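Local coordinates for protein oxaloacetate acetyl hydrolase (Cryphonectria parasitica, PDB 3LYE) that is a fungal TIM-barrel enzyme of the phosphoenolpyruvate phosphomutase family, present as an assembly of four chains with calcium ions in the model, at residues K14-L19 / F46-M51; V147-A152 / F163-R168. All blocks are in the same frame, centred on the assembly; numbering follows the deposited sequence.

Interaction 1 of 2, residues K14-L19 / F46-M51; sequences KKLRHL and FKSLYM
Leu-16 and Ser-48 bring the two backbones closest, their CA atoms 7.7 Å apart, where helix 12-22 passes the turn that leads into strand 49-51. The contact is confined to this entry to the strand and buries 88 Å² in all. Leu-16 and Leu-19, three residues apart, lie on the same flank of the helix. The CB of Leu-16 points neither at the strand nor from it, but with CG anti to the backbone N (chi1 178°) its CD1 branch ends 4.4 Å from Ser-48 OG. Leu-19 does face its partner, and its CD1 stops 4.4 Å from the carbonyl O of Lys-47, whose own side chain runs off to the exposed side. Ser-48 turns its CB to the helix, yet its hydroxyl is engaged with the backbone O of Pro-90. Leu-16 also packs on Pro-90 and Ile-92, and Leu-19 on Ile-27, which places the helix across the N-terminal ends of several barrel strands. Both approaches pair a methyl with an oxygen at grazing range, so the contact is nonpolar shielding without a directional bond; the buried hydroxyl is satisfied by Pro-90 rather than by the helix.

Interaction 2 of 2, residues V147-A152 / F163-R168; sequences VRIRAA and FVLIAR
Ala-152 and Leu-165 make the tightest meeting between helix 142-158 and strand 164-169, with Ala-152 CB 3.8 Å from Leu-165 CD2. The segment axes run antiparallel, at 178°, and approach to 10.2 Å, as expected where a helix lies on the outside of a barrel and the chain then turns back into the next strand. Leu-165 is the main bump. Its CG is anti to the backbone N (chi1 -178°), which carries both methyls out to the helix, and CD2 enters the shallow hollow between Ile-149 and Ala-152, one helical turn apart. The small Ala-152 forms one wall, its CB also lying 4.0 Å from Leu-165 CD1. The other wall, roughly at a right angle to the first, is Ile-149, whose CG2 stands 4.3 Å from Leu-165 CD2 and whose carbonyl O is slightly nearer to it. A second, reversed fit lies two residues further along the strand: the CD1 end of Ile-149 rests on the CB of Ala-167 at 4.0 Å, a long branch against a short one. Ile-166, between the two, points its CB away from the helix and packs on Val-194 and Leu-196 of the neighbouring strand. On another side of the helix, Ala-298 of a third subunit accepts a hydrogen bond from Arg-150. All four touching residues are buried and their side-chain contacts are all between apolar carbons, so complementary shape and exclusion of water, rather than polar pairing, probably hold the helix of this beta-alpha-beta unit against its second strand.

From the N terminus, interaction 1 comes first: the chain leaves helix 12-22, passes through strand 27-32 and helix 35-43, and returns just before strand 49-51, closing a loop with 26 residues between the segments. Interaction 2 closes a loop of 10 intervening residues, the last turns of helix 142-158 and the link into strand 164-169. The two are therefore in series, neither nested nor crossed. Strands 91-94 and 119-122 separate their strands in the sheet. The centres of interaction 1 and interaction 2 are about 17 Å apart. They nevertheless meet directly: Arg-17 NH2 lies 3.1 Å from Phe-163 O, a probable hydrogen bond, and Leu-16 CD2 packs on Val-164 CG2. The N-terminal helix thus joins both strand entries.

Interaction 1 of 2, residues K14-L19 / F46-M51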
ATOM      1  N   LYS A  14       4.839  15.473  21.183  1.00 10.86           N
ATOM      2  CA  LYS A  14       5.340  16.069  22.417  1.00 13.58           C
ATOM      3  C   LYS A  14       6.213  17.289  22.073  1.00 13.72           C
ATOM      4  O   LYS A  14       6.123  18.358  22.709  1.00 13.72           O
ATOM      5  CB  LYS A  14       6.093  15.042  23.280  1.00 16.23           C
ATOM      6  CG  LYS A  14       6.423  15.529  24.661  1.00 22.25           C
ATOM      7  CD  LYS A  14       7.386  14.620  25.378  1.00 26.72           C
ATOM      8  CE  LYS A  14       7.941  15.333  26.597  1.00 32.87           C
ATOM      9  NZ  LYS A  14       9.253  14.791  27.044  1.00 35.90           N
ATOM     10  N   LYS A  15       7.046  17.178  21.047  1.00 12.27           N
ATOM     11  CA  LYS A  15       7.898  18.295  20.664  1.00 14.03           C
ATOM     12  C   LYS A  15       7.131  19.499  20.163  1.00 13.94           C
ATOM     13  O   LYS A  15       7.463  20.640  20.483  1.00 14.83           O
ATOM     14  CB  LYS A  15       8.873  17.876  19.592  1.00 15.46           C
ATOM     15  CG  LYS A  15       9.865  16.908  20.034  1.00 16.28           C
ATOM     16  CD  LYS A  15      10.645  16.411  18.820  1.00 19.49           C
ATOM     17  CE  LYS A  15      11.694  15.477  19.251  1.00 20.19           C
ATOM     18  NZ  LYS A  15      12.596  15.135  18.134  1.00 17.66           N
ATOM     19  N   LEU A  16       6.124  19.265  19.345  1.00 11.55           N
ATOM     20  CA  LEU A  16       5.343  20.366  18.824  1.00 12.28           C
ATOM     21  C   LEU A  16       4.551  21.022  19.957  1.00 14.24           C
ATOM     22  O   LEU A  16       4.444  22.234  20.044  1.00 13.60           O
ATOM     23  CB  LEU A  16       4.389  19.877  17.747  1.00 10.99           C
ATOM     24  CG  LEU A  16       3.487  20.936  17.156  1.00  9.88           C
ATOM     25  CD1 LEU A  16       4.274  22.047  16.471  1.00 11.82           C
ATOM     26  CD2 LEU A  16       2.491  20.284  16.198  1.00 10.65           C
ATOM     27  N   ARG A  17       4.010  20.202  20.837  1.00 13.02           N
ATOM     28  CA  ARG A  17       3.232  20.732  21.953  1.00 12.91           C
ATOM     29  C   ARG A  17       4.144  21.590  22.828  1.00 14.83           C
ATOM     30  O   ARG A  17       3.703  22.616  23.335  1.00 15.70           O
ATOM     31  CB  ARG A  17       2.563  19.628  22.755  1.00 14.39           C
ATOM     32  CG  ARG A  17       1.736  20.220  23.860  1.00 16.23           C
ATOM     33  CD  ARG A  17       0.719  19.302  24.349  1.00 18.67           C
ATOM     34  NE  ARG A  17      -0.249  18.949  23.329  1.00 17.49           N
ATOM     35  CZ  ARG A  17      -1.385  19.596  23.086  1.00 18.07           C
ATOM     36  NH1 ARG A  17      -1.701  20.706  23.745  1.00 20.65           N
ATOM     37  NH2 ARG A  17      -2.203  19.124  22.157  1.00 15.51           N
ATOM     38  N   HIS A  18       5.403  21.183  23.003  1.00 15.64           N
ATOM     39  CA  HIS A  18       6.342  21.968  23.807  1.00 17.02           C
ATOM     40  C   HIS A  18       6.552  23.348  23.143  1.00 17.19           C
ATOM     41  O   HIS A  18       6.542  24.398  23.803  1.00 19.26           O
ATOM     42  CB  HIS A  18       7.684  21.254  23.952  1.00 18.91           C
ATOM     43  CG  HIS A  18       8.746  22.121  24.537  1.00 24.02           C
ATOM     44  ND1 HIS A  18       8.809  22.390  25.884  1.00 27.44           N
ATOM     45  CD2 HIS A  18       9.741  22.833  23.961  1.00 26.07           C
ATOM     46  CE1 HIS A  18       9.817  23.209  26.120  1.00 26.87           C
ATOM     47  NE2 HIS A  18      10.398  23.496  24.970  1.00 28.06           N
ATOM     48  N   LEU A  19       6.756  23.355  21.829  1.00 16.75           N
ATOM     49  CA  LEU A  19       6.953  24.626  21.145  1.00 16.92           C
ATOM     50  C   LEU A  19       5.742  25.510  21.322  1.00 18.03           C
ATOM     51  O   LEU A  19       5.869  26.711  21.536  1.00 20.07           O
ATOM     52  CB  LEU A  19       7.198  24.427  19.651  1.00 16.21           C
ATOM     53  CG  LEU A  19       8.549  23.820  19.290  1.00 18.29           C
ATOM     54  CD1 LEU A  19       8.643  23.508  17.807  1.00 20.55           C
ATOM     55  CD2 LEU A  19       9.661  24.774  19.673  1.00 19.94           C
ATOM     56  N   PHE A  46      14.759  23.288   9.464  1.00 13.09           N
ATOM     57  CA  PHE A  46      13.421  23.732   9.834  1.00 13.10           C
ATOM     58  C   PHE A  46      13.043  22.959  11.099  1.00 14.94           C
ATOM     59  O   PHE A  46      13.341  21.779  11.223  1.00 16.05           O
ATOM     60  CB  PHE A  46      12.451  23.553   8.691  1.00 12.85           C
ATOM     61  CG  PHE A  46      12.577  24.645   7.651  1.00 10.88           C
ATOM     62  CD1 PHE A  46      11.881  25.822   7.789  1.00 11.40           C
ATOM     63  CD2 PHE A  46      13.429  24.518   6.581  1.00 11.31           C
ATOM     64  CE1 PHE A  46      12.004  26.825   6.865  1.00 12.65           C
ATOM     65  CE2 PHE A  46      13.557  25.538   5.683  1.00 12.22           C
ATOM     66  CZ  PHE A  46      12.831  26.685   5.824  1.00 11.95           C
ATOM     67  N   LYS A  47      12.346  23.636  11.999  1.00 14.50           N
ATOM     68  CA  LYS A  47      11.956  23.073  13.295  1.00 15.17           C
ATOM     69  C   LYS A  47      10.685  22.291  13.298  1.00 12.42           C
ATOM     70  O   LYS A  47      10.390  21.627  14.268  1.00 13.97           O
ATOM     71  CB  LYS A  47      11.902  24.209  14.349  1.00 18.93           C
ATOM     72  CG  LYS A  47      13.238  24.994  14.555  1.00 22.20           C
ATOM     73  CD  LYS A  47      14.466  24.047  14.699  1.00 25.71           C
ATOM     74  CE  LYS A  47      15.751  24.720  15.246  1.00 31.26           C
ATOM     75  NZ  LYS A  47      16.226  25.903  14.488  1.00 35.99           N
ATOM     76  N   SER A  48       9.930  22.388  12.222  1.00 12.11           N
ATOM     77  CA  SER A  48       8.674  21.682  12.044  1.00 11.35           C
ATOM     78  C   SER A  48       8.390  21.665  10.556  1.00 10.32           C
ATOM     79  O   SER A  48       8.796  22.573   9.830  1.00 11.04           O
ATOM     80  CB  SER A  48       7.518  22.366  12.778  1.00 14.49           C
ATOM     81  OG  SER A  48       6.347  21.544  12.678  1.00 19.53           O
ATOM     82  N   LEU A  49       7.713  20.625  10.105  1.00  9.64           N
ATOM     83  CA  LEU A  49       7.364  20.468   8.699  1.00  8.90           C
ATOM     84  C   LEU A  49       5.856  20.367   8.571  1.00  8.95           C
ATOM     85  O   LEU A  49       5.179  19.998   9.537  1.00  9.61           O
ATOM     86  CB  LEU A  49       7.941  19.168   8.128  1.00 11.20           C
ATOM     87  CG  LEU A  49       9.370  19.199   7.570  1.00 16.08           C
ATOM     88  CD1 LEU A  49      10.395  19.996   8.278  1.00 18.07           C
ATOM     89  CD2 LEU A  49       9.876  17.793   7.262  1.00 14.51           C
ATOM     90  N   TYR A  50       5.335  20.673   7.386  1.00  8.73           N
ATOM     91  CA  TYR A  50       3.913  20.574   7.119  1.00  7.97           C
ATOM     92  C   TYR A  50       3.726  19.687   5.865  1.00  8.76           C
ATOM     93  O   TYR A  50       4.305  19.963   4.795  1.00 10.11           O
ATOM     94  CB  TYR A  50       3.284  21.947   6.835  1.00  8.96           C
ATOM     95  CG  TYR A  50       1.886  21.927   6.266  1.00  9.59           C
ATOM     96  CD1 TYR A  50       1.569  22.622   5.124  1.00  9.68           C
ATOM     97  CD2 TYR A  50       0.876  21.234   6.898  1.00  9.93           C
ATOM     98  CE1 TYR A  50       0.316  22.592   4.627  1.00 10.16           C
ATOM     99  CE2 TYR A  50      -0.360  21.175   6.385  1.00 10.02           C
ATOM    100  CZ  TYR A  50      -0.655  21.896   5.271  1.00 10.79           C
ATOM    101  OH  TYR A  50      -1.925  21.894   4.801  1.00 12.13           O
ATOM    102  N   MET A  51       2.966  18.610   5.964  1.00  7.74           N
ATOM    103  CA  MET A  51       2.697  17.770   4.813  1.00  8.29           C
ATOM    104  C   MET A  51       1.392  18.210   4.189  1.00  8.06           C
ATOM    105  O   MET A  51       0.311  18.097   4.774  1.00  8.53           O
ATOM    106  CB  MET A  51       2.549  16.313   5.172  1.00  8.06           C
ATOM    107  CG  MET A  51       2.394  15.411   3.937  1.00  7.92           C
ATOM    108  SD  MET A  51       1.963  13.712   4.331  1.00  8.64           S
ATOM    109  CE  MET A  51       0.172  13.821   4.395  1.00  8.08           C
TER

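Interaction 2 of 2, residues V147-A152 / F163-R168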
ATOM      1  N   VAL A 147     -19.087  17.463  15.249  1.00 12.48           N
ATOM      2  CA  VAL A 147     -19.079  16.000  15.343  1.00 12.23           C
ATOM      3  C   VAL A 147     -17.642  15.554  14.950  1.00 12.47           C
ATOM      4  O   VAL A 147     -17.058  14.671  15.577  1.00 13.07           O
ATOM      5  CB  VAL A 147     -20.125  15.351  14.407  1.00 14.62           C
ATOM      6  CG1 VAL A 147     -19.869  13.869  14.280  1.00 14.22           C
ATOM      7  CG2 VAL A 147     -21.506  15.580  14.947  1.00 15.28           C
ATOM      8  N   ARG A 148     -17.091  16.146  13.889  1.00 11.43           N
ATOM      9  CA  ARG A 148     -15.736  15.796  13.457  1.00 12.20           C
ATOM     10  C   ARG A 148     -14.718  16.171  14.532  1.00 11.00           C
ATOM     11  O   ARG A 148     -13.860  15.351  14.917  1.00 11.02           O
ATOM     12  CB  ARG A 148     -15.402  16.457  12.076  1.00 12.67           C
ATOM     13  CG  ARG A 148     -16.558  16.129  11.058  1.00 16.65           C
ATOM     14  CD  ARG A 148     -16.446  15.843   9.574  1.00 26.01           C
ATOM     15  NE  ARG A 148     -16.279  17.044   8.881  1.00 22.92           N
ATOM     16  CZ  ARG A 148     -16.546  17.426   7.610  1.00 18.54           C
ATOM     17  NH1 ARG A 148     -17.381  16.859   6.698  1.00 18.47           N
ATOM     18  NH2 ARG A 148     -16.027  18.591   7.338  1.00 17.78           N
ATOM     19  N   ILE A 149     -14.811  17.384  15.063  1.00 10.94           N
ATOM     20  CA  ILE A 149     -13.858  17.809  16.065  1.00 10.34           C
ATOM     21  C   ILE A 149     -13.945  16.902  17.303  1.00 10.03           C
ATOM     22  O   ILE A 149     -12.930  16.460  17.832  1.00 10.26           O
ATOM     23  CB  ILE A 149     -14.060  19.280  16.448  1.00 10.89           C
ATOM     24  CG1 ILE A 149     -13.882  20.212  15.235  1.00 11.69           C
ATOM     25  CG2 ILE A 149     -13.111  19.671  17.546  1.00 11.25           C
ATOM     26  CD1 ILE A 149     -12.509  20.183  14.635  1.00 12.97           C
ATOM     27  N   ARG A 150     -15.157  16.620  17.746  1.00 10.41           N
ATOM     28  CA  ARG A 150     -15.383  15.782  18.913  1.00 11.35           C
ATOM     29  C   ARG A 150     -14.762  14.415  18.756  1.00 11.63           C
ATOM     30  O   ARG A 150     -14.143  13.894  19.680  1.00 11.44           O
ATOM     31  CB  ARG A 150     -16.917  15.636  19.115  1.00 14.04           C
ATOM     32  CG  ARG A 150     -17.443  15.250  20.429  1.00 19.82           C
ATOM     33  CD  ARG A 150     -18.971  15.462  20.502  1.00 17.40           C
ATOM     34  NE  ARG A 150     -19.359  16.870  20.448  1.00 17.79           N
ATOM     35  CZ  ARG A 150     -20.207  17.409  19.576  1.00 17.41           C
ATOM     36  NH1 ARG A 150     -20.804  16.692  18.648  1.00 15.93           N
ATOM     37  NH2 ARG A 150     -20.463  18.702  19.636  1.00 19.88           N
ATOM     38  N   ALA A 151     -14.970  13.809  17.595  1.00 10.32           N
ATOM     39  CA  ALA A 151     -14.404  12.492  17.339  1.00  9.99           C
ATOM     40  C   ALA A 151     -12.875  12.512  17.417  1.00  9.79           C
ATOM     41  O   ALA A 151     -12.246  11.628  17.981  1.00 10.32           O
ATOM     42  CB  ALA A 151     -14.884  11.951  15.998  1.00  9.90           C
ATOM     43  N   ALA A 152     -12.280  13.535  16.823  1.00  8.78           N
ATOM     44  CA  ALA A 152     -10.847  13.694  16.813  1.00  8.65           C
ATOM     45  C   ALA A 152     -10.265  13.896  18.209  1.00  8.43           C
ATOM     46  O   ALA A 152      -9.295  13.224  18.584  1.00  9.48           O
ATOM     47  CB  ALA A 152     -10.458  14.825  15.883  1.00  9.43           C
ATOM     48  N   PHE A 163      -0.843  14.926  20.667  1.00  9.83           N
ATOM     49  CA  PHE A 163      -1.224  15.339  19.296  1.00  8.72           C
ATOM     50  C   PHE A 163      -1.893  16.718  19.309  1.00  8.88           C
ATOM     51  O   PHE A 163      -2.836  16.934  20.054  1.00 10.58           O
ATOM     52  CB  PHE A 163      -2.186  14.290  18.726  1.00  8.45           C
ATOM     53  CG  PHE A 163      -2.439  14.384  17.239  1.00  9.21           C
ATOM     54  CD1 PHE A 163      -3.662  14.850  16.772  1.00 10.78           C
ATOM     55  CD2 PHE A 163      -1.511  13.940  16.327  1.00  9.99           C
ATOM     56  CE1 PHE A 163      -3.941  14.887  15.429  1.00 10.90           C
ATOM     57  CE2 PHE A 163      -1.814  13.955  14.984  1.00 11.08           C
ATOM     58  CZ  PHE A 163      -3.020  14.406  14.556  1.00 10.06           C
ATOM     59  N   VAL A 164      -1.474  17.570  18.374  1.00  9.07           N
ATOM     60  CA  VAL A 164      -2.018  18.919  18.279  1.00  9.16           C
ATOM     61  C   VAL A 164      -3.084  18.965  17.192  1.00  9.16           C
ATOM     62  O   VAL A 164      -2.774  18.844  15.990  1.00 10.11           O
ATOM     63  CB  VAL A 164      -0.884  19.899  17.983  1.00  9.51           C
ATOM     64  CG1 VAL A 164      -1.409  21.312  17.733  1.00 10.30           C
ATOM     65  CG2 VAL A 164       0.124  19.866  19.123  1.00 10.33           C
ATOM     66  N   LEU A 165      -4.336  19.118  17.618  1.00  8.90           N
ATOM     67  CA  LEU A 165      -5.437  19.170  16.703  1.00  8.54           C
ATOM     68  C   LEU A 165      -5.741  20.605  16.339  1.00 10.01           C
ATOM     69  O   LEU A 165      -6.030  21.430  17.213  1.00 10.71           O
ATOM     70  CB  LEU A 165      -6.682  18.502  17.306  1.00 10.12           C
ATOM     71  CG  LEU A 165      -7.875  18.501  16.314  1.00 12.84           C
ATOM     72  CD1 LEU A 165      -7.634  17.514  15.134  1.00 12.44           C
ATOM     73  CD2 LEU A 165      -9.147  18.178  17.049  1.00 14.80           C
ATOM     74  N   ILE A 166      -5.659  20.905  15.052  1.00  8.79           N
ATOM     75  CA  ILE A 166      -5.931  22.214  14.512  1.00  8.94           C
ATOM     76  C   ILE A 166      -7.283  22.187  13.857  1.00  9.51           C
ATOM     77  O   ILE A 166      -7.552  21.390  12.950  1.00 10.70           O
ATOM     78  CB  ILE A 166      -4.862  22.615  13.467  1.00  9.70           C
ATOM     79  CG1 ILE A 166      -3.469  22.654  14.091  1.00  9.96           C
ATOM     80  CG2 ILE A 166      -5.234  23.952  12.775  1.00 11.62           C
ATOM     81  CD1 ILE A 166      -2.383  22.017  13.185  1.00 11.00           C
ATOM     82  N   ALA A 167      -8.170  23.051  14.354  1.00 10.07           N
ATOM     83  CA  ALA A 167      -9.512  23.181  13.823  1.00 10.91           C
ATOM     84  C   ALA A 167      -9.497  24.204  12.713  1.00 11.33           C
ATOM     85  O   ALA A 167      -9.279  25.381  12.965  1.00 12.66           O
ATOM     86  CB  ALA A 167     -10.504  23.610  14.911  1.00 10.71           C
ATOM     87  N   ARG A 168      -9.750  23.750  11.500  1.00 12.07           N
ATOM     88  CA  ARG A 168      -9.790  24.622  10.328  1.00 13.43           C
ATOM     89  C   ARG A 168     -11.223  24.898   9.892  1.00 13.67           C
ATOM     90  O   ARG A 168     -12.055  23.991   9.896  1.00 14.98           O
ATOM     91  CB  ARG A 168      -9.071  23.939   9.147  1.00 12.18           C
ATOM     92  CG  ARG A 168      -9.327  24.595   7.786  1.00 13.72           C
ATOM     93  CD  ARG A 168      -8.433  24.009   6.732  1.00 14.57           C
ATOM     94  NE  ARG A 168      -8.973  24.275   5.415  1.00 15.95           N
ATOM     95  CZ  ARG A 168      -8.309  24.069   4.288  1.00 17.67           C
ATOM     96  NH1 ARG A 168      -7.057  23.646   4.321  1.00 18.84           N
ATOM     97  NH2 ARG A 168      -8.888  24.307   3.123  1.00 20.18           N
TER